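Local coordinates for protein phosphoglycerate kinase (Coxiella burnetii, PDB 4NG4) that catalyses the reversible transfer of a phosphate group between ATP and 3-phosphoglycerate, a step of glycolysis, working as a monomer, at residues Glu31-Val35 with Arg47-Ala51. Residues are numbered along the deposited sequence; the frame is centred on the assembly and turned at random.
Sequences EDLNV and RIVRA
Asp-32 and Arg-47 form a salt bridge, and its geometry marks it as a weak one: NH1 of Arg-47 lies 3.4 Å from OD1 of Asp-32, with an N-H...O angle of 154°. The carboxylate oxygen sits at the guanidinium edge, in its plane, while the two flat groups stand nearly perpendicular, 89° apart. CB of Arg-47 already lies beside the carbonyl O of Asp-32, and the chain, extended from CG to NE (chi3 -176°), carries the guanidinium past it to Asp-32 OD1 and Asn-34 O. The latter lies over one guanidinium face, 3.3 Å from NH1, but the angle is too poor for a hydrogen bond. OD1 of Asp-32 also accepts a weak bond from the backbone N of Asn-34, which ties the carboxylate to its own loop. Asn-34 centres an inverse gamma turn, with a weak 2.8 Å bond from Val-35 N to Leu-33 O; its OD1 is taken by Gly-72 N.

The loop leaves strand 26-31 of the parallel sheet in the N-terminal domain, which binds 3-phosphoglycerate in this family, and meets helix 46-60. Asp-32, Leu-33, Asn-34 and Arg-47 are predicted substrate-binding residues, as are nearby His-70 and Arg-124; the Arg-47 side chain is about 14 Å from the bound ADP.

Two apolar contacts accompany the polar ones. CD2 of Leu-33 meets CB of Ala-51 at 3.7 Å, and the Val-35 and Ile-48 side chains meet at an angle, CG1 to CD1 3.9 Å; Leu-33 also touches Val-88, and Ile-48 Leu-91 and Leu-92, of helix 86-94. Separately, Glu-31 OE1 makes a van der Waals contact, polar oxygen against methyl, with Ala-51 CB.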
ATOM      1  N   GLU A  31       0.937  -4.821 -15.626  1.00 30.46           N
ATOM      2  CA  GLU A  31       1.614  -5.275 -14.423  1.00 30.79           C
ATOM      3  C   GLU A  31       2.508  -4.158 -13.852  1.00 28.61           C
ATOM      4  O   GLU A  31       2.777  -3.155 -14.515  1.00 26.74           O
ATOM      5  CB  GLU A  31       2.455  -6.506 -14.744  1.00 32.71           C
ATOM      6  CG  GLU A  31       1.667  -7.694 -15.294  1.00 35.72           C
ATOM      7  CD  GLU A  31       1.006  -8.528 -14.219  1.00 38.80           C
ATOM      8  OE1 GLU A  31       1.222  -8.243 -13.029  1.00 37.85           O
ATOM      9  OE2 GLU A  31       0.268  -9.486 -14.576  1.00 42.76           O
ATOM     10  N   ASP A  32       2.922  -4.348 -12.598  1.00 29.11           N
ATOM     11  CA  ASP A  32       3.868  -3.482 -11.901  1.00 27.92           C
ATOM     12  C   ASP A  32       5.185  -4.248 -11.865  1.00 28.76           C
ATOM     13  O   ASP A  32       5.464  -4.997 -10.949  1.00 30.88           O
ATOM     14  CB  ASP A  32       3.356  -3.143 -10.494  1.00 28.37           C
ATOM     15  CG  ASP A  32       4.285  -2.199  -9.722  1.00 29.64           C
ATOM     16  OD1 ASP A  32       5.328  -1.751 -10.251  1.00 29.58           O
ATOM     17  OD2 ASP A  32       3.975  -1.888  -8.550  1.00 33.23           O
ATOM     18  N   LEU A  33       5.969  -4.072 -12.914  1.00 28.15           N
ATOM     19  CA  LEU A  33       7.310  -4.659 -13.032  1.00 29.23           C
ATOM     20  C   LEU A  33       8.388  -3.591 -12.795  1.00 27.98           C
ATOM     21  O   LEU A  33       9.513  -3.752 -13.237  1.00 28.52           O
ATOM     22  CB  LEU A  33       7.470  -5.273 -14.431  1.00 29.83           C
ATOM     23  CG  LEU A  33       6.270  -6.100 -14.921  1.00 30.94           C
ATOM     24  CD1 LEU A  33       6.585  -6.790 -16.256  1.00 31.80           C
ATOM     25  CD2 LEU A  33       5.828  -7.123 -13.872  1.00 32.05           C
ATOM     26  N   ASN A  34       8.015  -2.522 -12.081  1.00 26.44           N
ATOM     27  CA  ASN A  34       8.855  -1.334 -11.817  1.00 25.30           C
ATOM     28  C   ASN A  34       9.939  -1.643 -10.788  1.00 26.56           C
ATOM     29  O   ASN A  34       9.873  -1.199  -9.655  1.00 26.69           O
ATOM     30  CB  ASN A  34       7.952  -0.171 -11.328  1.00 24.01           C
ATOM     31  CG  ASN A  34       8.703   1.115 -11.079  1.00 22.47           C
ATOM     32  OD1 ASN A  34       9.676   1.417 -11.735  1.00 23.06           O
ATOM     33  ND2 ASN A  34       8.232   1.887 -10.126  1.00 22.08           N
ATOM     34  N   VAL A  35      10.934  -2.400 -11.206  1.00 28.00           N
ATOM     35  CA  VAL A  35      11.946  -2.919 -10.302  1.00 30.88           C
ATOM     36  C   VAL A  35      13.066  -1.909 -10.056  1.00 31.44           C
ATOM     37  O   VAL A  35      13.357  -1.096 -10.919  1.00 30.03           O
ATOM     38  CB  VAL A  35      12.551  -4.237 -10.849  1.00 33.11           C
ATOM     39  CG1 VAL A  35      11.468  -5.305 -10.981  1.00 33.05           C
ATOM     40  CG2 VAL A  35      13.234  -3.994 -12.182  1.00 32.13           C
ATOM     41  N   ARG A  47       8.779  -8.157  -7.652  1.00 42.10           N
ATOM     42  CA  ARG A  47       7.601  -7.767  -8.420  1.00 39.40           C
ATOM     43  C   ARG A  47       7.404  -8.665  -9.612  1.00 40.13           C
ATOM     44  O   ARG A  47       6.272  -8.989  -9.968  1.00 40.45           O
ATOM     45  CB  ARG A  47       7.698  -6.322  -8.888  1.00 35.97           C
ATOM     46  CG  ARG A  47       8.190  -5.397  -7.812  1.00 35.88           C
ATOM     47  CD  ARG A  47       7.854  -3.943  -8.050  1.00 32.84           C
ATOM     48  NE  ARG A  47       8.473  -3.130  -6.999  1.00 34.47           N
ATOM     49  CZ  ARG A  47       8.231  -1.840  -6.782  1.00 33.41           C
ATOM     50  NH1 ARG A  47       7.376  -1.170  -7.538  1.00 31.30           N
ATOM     51  NH2 ARG A  47       8.854  -1.224  -5.789  1.00 35.65           N
ATOM     52  N   ILE A  48       8.500  -9.065 -10.242  1.00 41.12           N
ATOM     53  CA  ILE A  48       8.416 -10.028 -11.340  1.00 42.31           C
ATOM     54  C   ILE A  48       7.916 -11.366 -10.795  1.00 45.72           C
ATOM     55  O   ILE A  48       6.980 -11.951 -11.345  1.00 46.31           O
ATOM     56  CB  ILE A  48       9.772 -10.245 -12.045  1.00 43.55           C
ATOM     57  CG1 ILE A  48      10.327  -8.918 -12.590  1.00 40.75           C
ATOM     58  CG2 ILE A  48       9.626 -11.260 -13.174  1.00 44.86           C
ATOM     59  CD1 ILE A  48      11.845  -8.845 -12.557  1.00 41.95           C
ATOM     60  N   VAL A  49       8.536 -11.827  -9.705  1.00 48.29           N
ATOM     61  CA  VAL A  49       8.160 -13.095  -9.056  1.00 52.16           C
ATOM     62  C   VAL A  49       6.665 -13.099  -8.685  1.00 51.39           C
ATOM     63  O   VAL A  49       5.983 -14.123  -8.810  1.00 53.87           O
ATOM     64  CB  VAL A  49       9.041 -13.393  -7.790  1.00 55.33           C
ATOM     65  CG1 VAL A  49       8.483 -14.572  -6.996  1.00 59.07           C
ATOM     66  CG2 VAL A  49      10.491 -13.666  -8.174  1.00 57.15           C
ATOM     67  N   ARG A  50       6.168 -11.942  -8.247  1.00 48.01           N
ATOM     68  CA  ARG A  50       4.757 -11.780  -7.880  1.00 47.25           C
ATOM     69  C   ARG A  50       3.857 -11.798  -9.130  1.00 45.77           C
ATOM     70  O   ARG A  50       2.828 -12.458  -9.153  1.00 47.29           O
ATOM     71  CB  ARG A  50       4.571 -10.473  -7.093  1.00 44.51           C
ATOM     72  CG  ARG A  50       3.909 -10.604  -5.708  1.00 46.29           C
ATOM     73  CD  ARG A  50       4.579  -9.693  -4.647  1.00 45.51           C
ATOM     74  NE  ARG A  50       5.072  -8.438  -5.226  1.00 42.33           N
ATOM     75  CZ  ARG A  50       5.817  -7.535  -4.590  1.00 41.86           C
ATOM     76  NH1 ARG A  50       6.155  -7.712  -3.309  1.00 45.66           N
ATOM     77  NH2 ARG A  50       6.218  -6.436  -5.234  1.00 36.10           N
ATOM     78  N   ALA A  51       4.267 -11.092 -10.174  1.00 43.35           N
ATOM     79  CA  ALA A  51       3.484 -10.997 -11.403  1.00 42.20           C
ATOM     80  C   ALA A  51       3.498 -12.279 -12.253  1.00 45.16           C
ATOM     81  O   ALA A  51       2.630 -12.459 -13.115  1.00 45.40           O
ATOM     82  CB  ALA A  51       3.959  -9.810 -12.238  1.00 38.60           C
TER